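Local coordinates for pectate lyase (Pectobacterium carotovorum, PDB 4U49), which probably cleaves polygalacturonate and methylated pectins by calcium-dependent beta-elimination, acting within the chain as a secreted lyase of polysaccharide lyase family 3, at residues T158-T163 with C180-C185; D198-L203 with K227-N232; K205-V210 with S236-Q241. All coordinates share one frame; numbering follows the deposited sequence.

Interaction 1 of 3, residues T158-T163 with C180-C185; sequences TLENAT and CKSGNC
L159 and C180 pair in parallel on neighbouring rungs of the right-handed parallel beta-helix that characterises polysaccharide lyase family 3, and both chains then turn a corner of the coil. Strand 157-160 lies between 128-131 and 178-182 in its sheet, and the short strand axes run 31° apart. Two backbone bonds join the rungs: K181 N gives its hydrogen to L159 O at 2.8 Å, nearly along the C=O axis, and N161 N reaches S182 O at the turn, above the plane of that carbonyl.

The side-chain bond is made by N161, whose left-handed backbone conformation marks the corner. CG stands opposite the backbone N (chi1 -163°), which carries OD1 over to N184 N at 3.0 Å; the bond is nearly straight at 168° and uses a lone pair in the amide plane. The other end of the amide, ND2, binds D132 OD1 of the rung before, and one side chain therefore ties three successive turns. G183 fits the same corner with a positive phi, its CA 3.7 Å from N161 OD1.

Charge is handled more loosely. E160 and K181 run side by side in the same direction; OE2 lies 3.4 Å from K181 CD, while NZ is too distant for a salt bridge, and a water accepts from NZ and donates to OE2. A second water donates to N184 O and also bonds T163 OG1.

On the buried side L159 CD1 approaches C185 CB, and at the outer edge T158 CG2 meets K181 CB. The disulfide between C180 and C185 spans the bend within its own rung, and its C185 SG rests 3.8 Å from L159 CB.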
ATOM      1  N   THR A 158     -12.487  -5.334  -8.575  1.00 17.41           N
ATOM      2  CA  THR A 158     -13.453  -5.133  -7.500  1.00 20.01           C
ATOM      3  C   THR A 158     -13.492  -6.365  -6.603  1.00 17.02           C
ATOM      4  O   THR A 158     -13.628  -7.494  -7.079  1.00 17.18           O
ATOM      5  CB  THR A 158     -14.874  -4.845  -8.035  1.00 17.77           C
ATOM      6  OG1 THR A 158     -14.873  -3.607  -8.754  1.00 20.52           O
ATOM      7  CG2 THR A 158     -15.871  -4.749  -6.885  1.00 17.45           C
ATOM      8  N   LEU A 159     -13.355  -6.140  -5.302  1.00 18.07           N
ATOM      9  CA  LEU A 159     -13.379  -7.219  -4.326  1.00 16.06           C
ATOM     10  C   LEU A 159     -14.624  -7.124  -3.460  1.00 18.30           C
ATOM     11  O   LEU A 159     -14.889  -6.091  -2.849  1.00 16.70           O
ATOM     12  CB  LEU A 159     -12.129  -7.179  -3.440  1.00 15.79           C
ATOM     13  CG  LEU A 159     -10.762  -7.203  -4.125  1.00 12.58           C
ATOM     14  CD1 LEU A 159      -9.655  -6.988  -3.103  1.00 14.64           C
ATOM     15  CD2 LEU A 159     -10.557  -8.511  -4.879  1.00 16.14           C
ATOM     16  N   GLU A 160     -15.389  -8.208  -3.409  1.00 19.07           N
ATOM     17  CA  GLU A 160     -16.520  -8.298  -2.498  1.00 19.74           C
ATOM     18  C   GLU A 160     -16.262  -9.399  -1.485  1.00 19.93           C
ATOM     19  O   GLU A 160     -16.432 -10.581  -1.793  1.00 19.70           O
ATOM     20  CB  GLU A 160     -17.816  -8.558  -3.265  1.00 20.20           C
ATOM     21  CG  GLU A 160     -18.197  -7.423  -4.198  1.00 24.43           C
ATOM     22  CD  GLU A 160     -19.496  -7.677  -4.931  1.00 33.23           C
ATOM     23  OE1 GLU A 160     -19.856  -8.858  -5.115  1.00 36.67           O
ATOM     24  OE2 GLU A 160     -20.159  -6.693  -5.320  1.00 28.70           O
ATOM     25  N   ASN A 161     -15.843  -9.003  -0.284  1.00 20.10           N
ATOM     26  CA  ASN A 161     -15.460  -9.950   0.757  1.00 19.95           C
ATOM     27  C   ASN A 161     -14.420 -10.932   0.218  1.00 19.76           C
ATOM     28  O   ASN A 161     -14.536 -12.141   0.405  1.00 22.11           O
ATOM     29  CB  ASN A 161     -16.693 -10.694   1.283  1.00 22.25           C
ATOM     30  CG  ASN A 161     -16.449 -11.370   2.616  1.00 26.07           C
ATOM     31  OD1 ASN A 161     -15.898 -10.772   3.540  1.00 23.60           O
ATOM     32  ND2 ASN A 161     -16.860 -12.627   2.722  1.00 25.26           N
ATOM     33  N   ALA A 162     -13.406 -10.401  -0.464  1.00 18.48           N
ATOM     34  CA  ALA A 162     -12.475 -11.238  -1.219  1.00 15.52           C
ATOM     35  C   ALA A 162     -11.022 -10.783  -1.102  1.00 18.95           C
ATOM     36  O   ALA A 162     -10.738  -9.672  -0.658  1.00 15.39           O
ATOM     37  CB  ALA A 162     -12.890 -11.278  -2.683  1.00 18.45           C
ATOM     38  N   THR A 163     -10.106 -11.654  -1.512  1.00 16.03           N
ATOM     39  CA  THR A 163      -8.680 -11.369  -1.433  1.00 16.67           C
ATOM     40  C   THR A 163      -8.027 -11.510  -2.802  1.00 17.58           C
ATOM     41  O   THR A 163      -8.328 -12.437  -3.551  1.00 18.05           O
ATOM     42  CB  THR A 163      -7.978 -12.309  -0.427  1.00 21.46           C
ATOM     43  OG1 THR A 163      -8.460 -12.037   0.891  1.00 18.22           O
ATOM     44  CG2 THR A 163      -6.468 -12.117  -0.454  1.00 20.67           C
ATOM     45  N   CYS A 180     -12.476  -2.357  -2.622  1.00 14.94           N
ATOM     46  CA  CYS A 180     -13.174  -3.245  -1.702  1.00 14.36           C
ATOM     47  C   CYS A 180     -14.612  -2.755  -1.570  1.00 18.80           C
ATOM     48  O   CYS A 180     -14.875  -1.758  -0.897  1.00 17.45           O
ATOM     49  CB  CYS A 180     -12.496  -3.289  -0.334  1.00 15.34           C
ATOM     50  SG  CYS A 180     -13.309  -4.389   0.856  1.00 18.48           S
ATOM     51  N   LYS A 181     -15.534  -3.450  -2.227  1.00 20.11           N
ATOM     52  CA  LYS A 181     -16.925  -3.014  -2.272  1.00 20.39           C
ATOM     53  C   LYS A 181     -17.707  -3.426  -1.025  1.00 23.52           C
ATOM     54  O   LYS A 181     -18.600  -2.704  -0.586  1.00 30.18           O
ATOM     55  CB  LYS A 181     -17.610  -3.566  -3.526  1.00 21.92           C
ATOM     56  CG  LYS A 181     -19.050  -3.124  -3.686  1.00 24.49           C
ATOM     57  CD  LYS A 181     -19.570  -3.401  -5.088  1.00 28.03           C
ATOM     58  CE  LYS A 181     -21.026  -2.976  -5.213  1.00 31.85           C
ATOM     59  NZ  LYS A 181     -21.491  -2.999  -6.624  1.00 35.20           N
ATOM     60  N   SER A 182     -17.369  -4.575  -0.448  1.00 20.90           N
ATOM     61  CA  SER A 182     -18.101  -5.070   0.714  1.00 20.99           C
ATOM     62  C   SER A 182     -17.308  -6.076   1.539  1.00 22.58           C
ATOM     63  O   SER A 182     -16.310  -6.630   1.078  1.00 21.69           O
ATOM     64  CB  SER A 182     -19.419  -5.707   0.273  1.00 23.76           C
ATOM     65  OG  SER A 182     -19.180  -6.907  -0.442  1.00 26.62           O
ATOM     66  N   GLY A 183     -17.775  -6.310   2.763  1.00 20.89           N
ATOM     67  CA  GLY A 183     -17.182  -7.298   3.646  1.00 20.92           C
ATOM     68  C   GLY A 183     -15.751  -6.974   4.018  1.00 23.83           C
ATOM     69  O   GLY A 183     -15.383  -5.810   4.163  1.00 22.79           O
ATOM     70  N   ASN A 184     -14.939  -8.013   4.172  1.00 19.94           N
ATOM     71  CA  ASN A 184     -13.523  -7.830   4.456  1.00 21.87           C
ATOM     72  C   ASN A 184     -12.685  -8.168   3.229  1.00 21.97           C
ATOM     73  O   ASN A 184     -12.821  -9.249   2.658  1.00 20.54           O
ATOM     74  CB  ASN A 184     -13.101  -8.690   5.646  1.00 21.68           C
ATOM     75  CG  ASN A 184     -13.917  -8.399   6.893  1.00 24.49           C
ATOM     76  OD1 ASN A 184     -14.167  -7.244   7.230  1.00 26.10           O
ATOM     77  ND2 ASN A 184     -14.344  -9.453   7.580  1.00 29.26           N
ATOM     78  N   CYS A 185     -11.828  -7.237   2.820  1.00 18.24           N
ATOM     79  CA  CYS A 185     -10.973  -7.449   1.657  1.00 19.80           C
ATOM     80  C   CYS A 185      -9.499  -7.418   2.033  1.00 15.89           C
ATOM     81  O   CYS A 185      -9.091  -6.679   2.930  1.00 17.33           O
ATOM     82  CB  CYS A 185     -11.244  -6.396   0.584  1.00 20.40           C
ATOM     83  SG  CYS A 185     -12.979  -6.251   0.108  1.00 18.00           S
TER
HETATM   84  O   HOH W   1     -19.982  -5.669  -7.629  1.00 33.46           O
HETATM   85  O   HOH W   2     -11.009 -11.579   2.154  1.00 35.27           O

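Interaction 2 of 3, residues D198-L203 with K227-N232; sequences DAATNL and KVLQQN
D198 and K227 form a salt bridge where two successive rungs of the parallel beta-helix come together, just ahead of the paired strands 200-202 and 229-230. The aspartate CB lies 4.0 Å from V228 O. CG, set opposite the carbonyl carbon and beside the backbone N (chi1 -62°), carries the carboxylate toward the second rung, where CG nears Q230 CB. OD1 receives K227 NZ at 2.8 Å, from above the carboxylate plane, and also rests against Q230 CB and K227 CG. OD2 is 3.2 Å from the same NZ and also lies near Q230 CG. The lysine chain reaches back by bending at chi2 and chi4.

In the parallel backbones, V228 O takes two donors, A199 N and A200 N, the second nearly in line with the carbonyl. Q230 then serves both ways: its N binds A200 O at 3.0 Å, and its O accepts N202 N at 2.7 Å. T201 and Q230 stand side by side on one face, OG1 of the threonine 3.5 Å from Q230 CB. On the other face A200 CB meets L229 CD2, with M207 and I209 beneath them, and A199 CB packs on V228 CG1.

Further along, N202 and Q231 lie in register toward the interior, CB of the first near CG of the second. Their amides are bound through T238, to whose OG1 N202 ND2 and Q231 OE1 both bond, while N202 OD1 takes G204 N.

Between side chains, A199 lies about 4 Å from I195 and V228 about 6 Å from N216, residues that bind calcium in this protein, though none is bound to this chain. V228 O and both backbone atoms of Q230 are satisfied across the contact, whereas N202 O is buried without a partner.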
ATOM      1  N   ASP A 198      -6.935   6.411  -7.819  1.00 22.43           N
ATOM      2  CA  ASP A 198      -6.554   5.929  -6.495  1.00 22.16           C
ATOM      3  C   ASP A 198      -5.796   4.616  -6.642  1.00 17.31           C
ATOM      4  O   ASP A 198      -5.874   3.961  -7.682  1.00 16.64           O
ATOM      5  CB  ASP A 198      -7.780   5.719  -5.599  1.00 21.91           C
ATOM      6  CG  ASP A 198      -8.553   6.998  -5.348  1.00 26.48           C
ATOM      7  OD1 ASP A 198      -8.202   7.725  -4.396  1.00 29.99           O
ATOM      8  OD2 ASP A 198      -9.518   7.269  -6.089  1.00 30.02           O
ATOM      9  N   ALA A 199      -5.072   4.223  -5.602  1.00 14.95           N
ATOM     10  CA  ALA A 199      -4.462   2.899  -5.583  1.00 16.56           C
ATOM     11  C   ALA A 199      -5.483   1.881  -5.095  1.00 18.04           C
ATOM     12  O   ALA A 199      -5.648   0.810  -5.684  1.00 17.40           O
ATOM     13  CB  ALA A 199      -3.218   2.883  -4.704  1.00 16.20           C
ATOM     14  N   ALA A 200      -6.180   2.228  -4.019  1.00 14.47           N
ATOM     15  CA  ALA A 200      -7.183   1.346  -3.443  1.00 16.20           C
ATOM     16  C   ALA A 200      -8.290   2.153  -2.776  1.00 15.31           C
ATOM     17  O   ALA A 200      -8.042   3.220  -2.215  1.00 17.55           O
ATOM     18  CB  ALA A 200      -6.545   0.391  -2.446  1.00 17.09           C
ATOM     19  N   THR A 201      -9.509   1.630  -2.838  1.00 14.05           N
ATOM     20  CA  THR A 201     -10.678   2.327  -2.318  1.00 14.43           C
ATOM     21  C   THR A 201     -11.517   1.388  -1.465  1.00 14.74           C
ATOM     22  O   THR A 201     -11.881   0.303  -1.912  1.00 15.36           O
ATOM     23  CB  THR A 201     -11.545   2.895  -3.457  1.00 17.82           C
ATOM     24  OG1 THR A 201     -10.772   3.821  -4.234  1.00 19.43           O
ATOM     25  CG2 THR A 201     -12.768   3.600  -2.897  1.00 21.87           C
ATOM     26  N   ASN A 202     -11.819   1.800  -0.238  1.00 17.24           N
ATOM     27  CA  ASN A 202     -12.538   0.932   0.693  1.00 15.44           C
ATOM     28  C   ASN A 202     -13.983   1.363   0.953  1.00 19.95           C
ATOM     29  O   ASN A 202     -14.238   2.460   1.454  1.00 17.09           O
ATOM     30  CB  ASN A 202     -11.783   0.858   2.021  1.00 17.16           C
ATOM     31  CG  ASN A 202     -12.407  -0.125   2.993  1.00 18.07           C
ATOM     32  OD1 ASN A 202     -13.190  -0.990   2.601  1.00 19.58           O
ATOM     33  ND2 ASN A 202     -12.048  -0.007   4.267  1.00 18.28           N
ATOM     34  N   LEU A 203     -14.921   0.479   0.616  1.00 22.83           N
ATOM     35  CA  LEU A 203     -16.336   0.675   0.930  1.00 23.49           C
ATOM     36  C   LEU A 203     -16.835  -0.391   1.899  1.00 27.08           C
ATOM     37  O   LEU A 203     -17.969  -0.332   2.375  1.00 31.72           O
ATOM     38  CB  LEU A 203     -17.192   0.640  -0.339  1.00 26.63           C
ATOM     39  CG  LEU A 203     -17.229   1.851  -1.273  1.00 31.20           C
ATOM     40  CD1 LEU A 203     -15.953   1.957  -2.100  1.00 26.67           C
ATOM     41  CD2 LEU A 203     -18.450   1.767  -2.177  1.00 31.17           C
ATOM     42  N   LYS A 227      -3.810  11.125  -4.284  1.00 28.35           N
ATOM     43  CA  LYS A 227      -4.123  10.391  -3.066  1.00 26.04           C
ATOM     44  C   LYS A 227      -4.054   8.889  -3.311  1.00 22.86           C
ATOM     45  O   LYS A 227      -4.453   8.397  -4.367  1.00 23.56           O
ATOM     46  CB  LYS A 227      -5.503  10.788  -2.535  1.00 27.13           C
ATOM     47  CG  LYS A 227      -6.654  10.399  -3.440  1.00 35.32           C
ATOM     48  CD  LYS A 227      -7.716  11.481  -3.495  1.00 40.12           C
ATOM     49  CE  LYS A 227      -8.977  10.965  -4.172  1.00 42.87           C
ATOM     50  NZ  LYS A 227      -8.681  10.311  -5.483  1.00 38.57           N
ATOM     51  N   VAL A 228      -3.538   8.163  -2.327  1.00 18.22           N
ATOM     52  CA  VAL A 228      -3.311   6.733  -2.477  1.00 16.77           C
ATOM     53  C   VAL A 228      -4.539   5.916  -2.096  1.00 17.06           C
ATOM     54  O   VAL A 228      -4.959   5.026  -2.837  1.00 14.87           O
ATOM     55  CB  VAL A 228      -2.127   6.272  -1.612  1.00 18.62           C
ATOM     56  CG1 VAL A 228      -1.851   4.791  -1.834  1.00 14.94           C
ATOM     57  CG2 VAL A 228      -0.895   7.112  -1.913  1.00 19.72           C
ATOM     58  N   LEU A 229      -5.108   6.224  -0.936  1.00 18.08           N
ATOM     59  CA  LEU A 229      -6.186   5.421  -0.366  1.00 17.51           C
ATOM     60  C   LEU A 229      -7.476   6.220  -0.265  1.00 20.15           C
ATOM     61  O   LEU A 229      -7.456   7.401   0.022  1.00 23.38           O
ATOM     62  CB  LEU A 229      -5.797   4.912   1.011  1.00 19.34           C
ATOM     63  CG  LEU A 229      -4.561   4.027   1.043  1.00 19.38           C
ATOM     64  CD1 LEU A 229      -4.223   3.606   2.460  1.00 18.85           C
ATOM     65  CD2 LEU A 229      -4.750   2.810   0.147  1.00 20.07           C
ATOM     66  N   GLN A 230      -8.608   5.584  -0.498  1.00 18.16           N
ATOM     67  CA  GLN A 230      -9.848   6.312  -0.595  1.00 22.46           C
ATOM     68  C   GLN A 230     -10.841   5.482   0.203  1.00 22.03           C
ATOM     69  O   GLN A 230     -10.809   4.245   0.145  1.00 18.39           O
ATOM     70  CB  GLN A 230     -10.098   6.491  -2.095  1.00 27.15           C
ATOM     71  CG  GLN A 230     -11.090   7.439  -2.701  1.00 34.76           C
ATOM     72  CD  GLN A 230     -11.482   8.603  -1.855  1.00 36.57           C
ATOM     73  OE1 GLN A 230     -10.631   9.446  -1.456  1.00 47.61           O
ATOM     74  NE2 GLN A 230     -12.806   8.821  -1.818  1.00 41.32           N
ATOM     75  N   GLN A 231     -11.635   6.163   1.027  1.00 16.60           N
ATOM     76  CA  GLN A 231     -12.450   5.495   2.045  1.00 16.62           C
ATOM     77  C   GLN A 231     -13.660   6.345   2.434  1.00 21.04           C
ATOM     78  O   GLN A 231     -13.621   7.105   3.407  1.00 21.69           O
ATOM     79  CB  GLN A 231     -11.622   5.195   3.303  1.00 20.66           C
ATOM     80  CG  GLN A 231     -12.312   4.307   4.332  1.00 21.76           C
ATOM     81  CD  GLN A 231     -11.431   3.991   5.543  1.00 22.15           C
ATOM     82  OE1 GLN A 231     -10.217   3.835   5.411  1.00 23.74           O
ATOM     83  NE2 GLN A 231     -12.042   3.911   6.729  1.00 21.14           N
ATOM     84  N   ASN A 232     -14.736   6.225   1.670  1.00 26.37           N
ATOM     85  CA  ASN A 232     -15.885   7.100   1.840  1.00 26.38           C
ATOM     86  C   ASN A 232     -16.913   6.555   2.820  1.00 24.50           C
ATOM     87  O   ASN A 232     -17.666   7.320   3.424  1.00 23.47           O
ATOM     88  CB  ASN A 232     -16.528   7.355   0.480  1.00 33.22           C
ATOM     89  CG  ASN A 232     -15.798   8.425  -0.312  1.00 37.96           C
ATOM     90  OD1 ASN A 232     -15.345   8.186  -1.433  1.00 41.48           O
ATOM     91  ND2 ASN A 232     -15.665   9.613   0.279  1.00 30.75           N
TER

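Interaction 3 of 3, residues K205-V210 with S236-Q241; sequences KTMTIV and SHTIVQ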
ATOM      1  N   LYS A 205     -16.145  -3.402   5.222  1.00 22.12           N
ATOM      2  CA  LYS A 205     -15.917  -3.384   6.662  1.00 22.42           C
ATOM      3  C   LYS A 205     -14.440  -3.145   6.957  1.00 20.16           C
ATOM      4  O   LYS A 205     -14.079  -2.235   7.705  1.00 20.76           O
ATOM      5  CB  LYS A 205     -16.382  -4.702   7.285  1.00 23.02           C
ATOM      6  CG  LYS A 205     -16.025  -4.888   8.749  1.00 29.87           C
ATOM      7  CD  LYS A 205     -17.063  -4.269   9.660  1.00 32.64           C
ATOM      8  CE  LYS A 205     -16.997  -4.883  11.050  1.00 34.75           C
ATOM      9  NZ  LYS A 205     -15.611  -4.856  11.598  1.00 38.14           N
ATOM     10  N   THR A 206     -13.595  -3.975   6.360  1.00 17.21           N
ATOM     11  CA  THR A 206     -12.156  -3.864   6.530  1.00 17.31           C
ATOM     12  C   THR A 206     -11.462  -4.092   5.192  1.00 17.23           C
ATOM     13  O   THR A 206     -11.806  -5.016   4.457  1.00 19.23           O
ATOM     14  CB  THR A 206     -11.621  -4.877   7.572  1.00 21.67           C
ATOM     15  OG1 THR A 206     -12.343  -4.739   8.803  1.00 22.77           O
ATOM     16  CG2 THR A 206     -10.141  -4.641   7.834  1.00 22.96           C
ATOM     17  N   MET A 207     -10.504  -3.229   4.870  1.00 13.96           N
ATOM     18  CA  MET A 207      -9.641  -3.431   3.712  1.00 16.42           C
ATOM     19  C   MET A 207      -8.196  -3.460   4.186  1.00 13.27           C
ATOM     20  O   MET A 207      -7.693  -2.475   4.732  1.00 14.27           O
ATOM     21  CB  MET A 207      -9.840  -2.331   2.668  1.00 12.16           C
ATOM     22  CG  MET A 207      -9.023  -2.528   1.398  1.00 13.88           C
ATOM     23  SD  MET A 207      -9.253  -1.192   0.207  1.00 13.99           S
ATOM     24  CE  MET A 207      -8.294   0.120   0.965  1.00 14.74           C
ATOM     25  N   THR A 208      -7.535  -4.593   3.981  1.00 11.89           N
ATOM     26  CA  THR A 208      -6.180  -4.786   4.481  1.00 11.01           C
ATOM     27  C   THR A 208      -5.172  -4.899   3.347  1.00 10.99           C
ATOM     28  O   THR A 208      -5.257  -5.803   2.518  1.00 12.51           O
ATOM     29  CB  THR A 208      -6.082  -6.049   5.360  1.00 14.96           C
ATOM     30  OG1 THR A 208      -7.023  -5.959   6.437  1.00 16.31           O
ATOM     31  CG2 THR A 208      -4.678  -6.198   5.922  1.00 15.62           C
ATOM     32  N   ILE A 209      -4.219  -3.973   3.316  1.00 10.75           N
ATOM     33  CA  ILE A 209      -3.149  -4.003   2.328  1.00 10.58           C
ATOM     34  C   ILE A 209      -1.903  -4.648   2.928  1.00 13.34           C
ATOM     35  O   ILE A 209      -1.388  -4.188   3.943  1.00 13.25           O
ATOM     36  CB  ILE A 209      -2.814  -2.585   1.828  1.00 10.42           C
ATOM     37  CG1 ILE A 209      -4.030  -1.975   1.123  1.00 15.86           C
ATOM     38  CG2 ILE A 209      -1.606  -2.614   0.901  1.00 12.80           C
ATOM     39  CD1 ILE A 209      -3.778  -0.605   0.540  1.00 16.82           C
ATOM     40  N   VAL A 210      -1.427  -5.720   2.303  1.00 13.57           N
ATOM     41  CA  VAL A 210      -0.299  -6.471   2.849  1.00 13.55           C
ATOM     42  C   VAL A 210       0.885  -6.429   1.897  1.00 12.73           C
ATOM     43  O   VAL A 210       0.856  -7.043   0.831  1.00 13.13           O
ATOM     44  CB  VAL A 210      -0.676  -7.936   3.128  1.00 14.59           C
ATOM     45  CG1 VAL A 210       0.431  -8.618   3.914  1.00 15.02           C
ATOM     46  CG2 VAL A 210      -1.993  -8.007   3.892  1.00 14.28           C
ATOM     47  N   SER A 236     -15.905   2.045   8.799  1.00 22.64           N
ATOM     48  CA  SER A 236     -15.006   1.343   7.899  1.00 20.40           C
ATOM     49  C   SER A 236     -13.581   1.428   8.418  1.00 18.78           C
ATOM     50  O   SER A 236     -13.234   2.353   9.152  1.00 17.37           O
ATOM     51  CB  SER A 236     -15.095   1.931   6.492  1.00 24.02           C
ATOM     52  OG  SER A 236     -14.681   3.290   6.492  1.00 25.76           O
ATOM     53  N   HIS A 237     -12.755   0.466   8.027  1.00 16.50           N
ATOM     54  CA  HIS A 237     -11.393   0.391   8.526  1.00 17.79           C
ATOM     55  C   HIS A 237     -10.428  -0.045   7.429  1.00 16.28           C
ATOM     56  O   HIS A 237     -10.594  -1.108   6.835  1.00 17.00           O
ATOM     57  CB  HIS A 237     -11.323  -0.580   9.708  1.00 18.39           C
ATOM     58  CG  HIS A 237     -10.044  -0.511  10.479  1.00 18.02           C
ATOM     59  ND1 HIS A 237      -9.675  -1.479  11.390  1.00 17.94           N
ATOM     60  CD2 HIS A 237      -9.052   0.411  10.490  1.00 17.72           C
ATOM     61  CE1 HIS A 237      -8.510  -1.160  11.922  1.00 20.72           C
ATOM     62  NE2 HIS A 237      -8.110  -0.017  11.394  1.00 17.43           N
ATOM     63  N   THR A 238      -9.427   0.784   7.158  1.00 15.50           N
ATOM     64  CA  THR A 238      -8.354   0.398   6.252  1.00 13.46           C
ATOM     65  C   THR A 238      -7.092   0.121   7.052  1.00 15.00           C
ATOM     66  O   THR A 238      -6.677   0.938   7.880  1.00 12.18           O
ATOM     67  CB  THR A 238      -8.069   1.478   5.189  1.00 13.73           C
ATOM     68  OG1 THR A 238      -9.203   1.608   4.318  1.00 15.10           O
ATOM     69  CG2 THR A 238      -6.845   1.104   4.362  1.00 14.00           C
ATOM     70  N   ILE A 239      -6.502  -1.046   6.810  1.00 12.56           N
ATOM     71  CA  ILE A 239      -5.281  -1.473   7.481  1.00 11.96           C
ATOM     72  C   ILE A 239      -4.135  -1.584   6.481  1.00 12.25           C
ATOM     73  O   ILE A 239      -4.285  -2.192   5.421  1.00 14.57           O
ATOM     74  CB  ILE A 239      -5.471  -2.836   8.189  1.00 12.83           C
ATOM     75  CG1 ILE A 239      -6.614  -2.763   9.203  1.00 15.85           C
ATOM     76  CG2 ILE A 239      -4.178  -3.273   8.869  1.00 14.31           C
ATOM     77  CD1 ILE A 239      -6.882  -4.080   9.918  1.00 19.60           C
ATOM     78  N   VAL A 240      -3.000  -0.982   6.823  1.00 12.84           N
ATOM     79  CA  VAL A 240      -1.802  -1.038   5.994  1.00 12.30           C
ATOM     80  C   VAL A 240      -0.683  -1.749   6.748  1.00 14.62           C
ATOM     81  O   VAL A 240      -0.234  -1.268   7.787  1.00 15.17           O
ATOM     82  CB  VAL A 240      -1.328   0.375   5.588  1.00 14.08           C
ATOM     83  CG1 VAL A 240      -0.024   0.302   4.815  1.00 15.76           C
ATOM     84  CG2 VAL A 240      -2.403   1.093   4.773  1.00 12.02           C
ATOM     85  N   GLN A 241      -0.238  -2.891   6.229  1.00 14.39           N
ATOM     86  CA  GLN A 241       0.778  -3.686   6.919  1.00 14.28           C
ATOM     87  C   GLN A 241       1.780  -4.314   5.948  1.00 15.46           C
ATOM     88  O   GLN A 241       1.722  -4.079   4.743  1.00 14.39           O
ATOM     89  CB  GLN A 241       0.112  -4.777   7.772  1.00 18.58           C
ATOM     90  CG  GLN A 241      -0.609  -5.863   6.976  1.00 16.25           C
ATOM     91  CD  GLN A 241      -1.522  -6.720   7.836  1.00 18.15           C
ATOM     92  OE1 GLN A 241      -2.398  -6.207   8.528  1.00 18.21           O
ATOM     93  NE2 GLN A 241      -1.320  -8.033   7.794  1.00 22.86           N
TER
HETATM   94  O   HOH W   3     -11.083  -3.685  11.764  1.00 29.41           O
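M207 and T238 lie side by side on the interior face of two parallel strands, 206-210 and 236-241, which form consecutive rungs of one wall of the beta-helix. The axes are 10° apart, and five bridges run in unbroken register from T206 with H237 to V210 with Q241. The ladder alternates: M207 N to H237 O, I239 N to M207 O at 2.8 Å, I209 N to I239 O, and Q241 N to I209 O. All four are straight, with angles at the hydrogen above 160°. Only the first link is poor, H237 N making a weak, bent bond to K205 O.

The inward side is the close-packed one. M207 extends until its last torsion (chi3 75°) turns CE to within 3.8 Å of both T238 OG1 and CG2, and its chain also covers A200 and N202. I209 and V240 continue this face, both against L229.

The opposite face is mixed and partly open to solvent. T206 CG2 touches I239 CD1 at 3.9 Å, and T208 OG1 lies along the same isoleucine. I239 CG1 sits 3.7 Å above one face of the H237 ring, offset toward its rim. At the ring edge a water lies in plane, 2.6 Å from ND1, with a weak link to T206 OG1; NE2 binds T270 OG1 of the next rung. Q241 carries its amide back over the first strand, OE1 3.5 Å from T208 CG2 and NE2 over V210 CG2.

The inner face thus brings the M207 methyl against T238, whose buried hydroxyl is bonded to Q231 and N202, whereas the outer face mixes aliphatic contacts with the H237 ring and Q241 amide, and a water binds H237 ND1. Cohesion between the rungs rests chiefly on the backbone ladder.

Overall arrangement
All three contacts join successive rungs of one parallel beta-helix. Interactions 1 and 2 share the sheet holding 178-182 and 200-202, bonded through C180 to T201 and L203; interaction 3 belongs to the wall entered after the corner, where G183 O meets K205 N and 184-192 then pairs with 206-210 through C185 N and T206 O. Interactions 2 and 3 follow the same two rungs, so their segments alternate along the chain, and their interiors meet at N202, Q231, S236 and T238. Interaction 2 is the buried one, with an ion pair; interaction 3 is half buried and ladder-dominated; interaction 1 is the outlying corner, relying on an asparagine, a disulfide and waters.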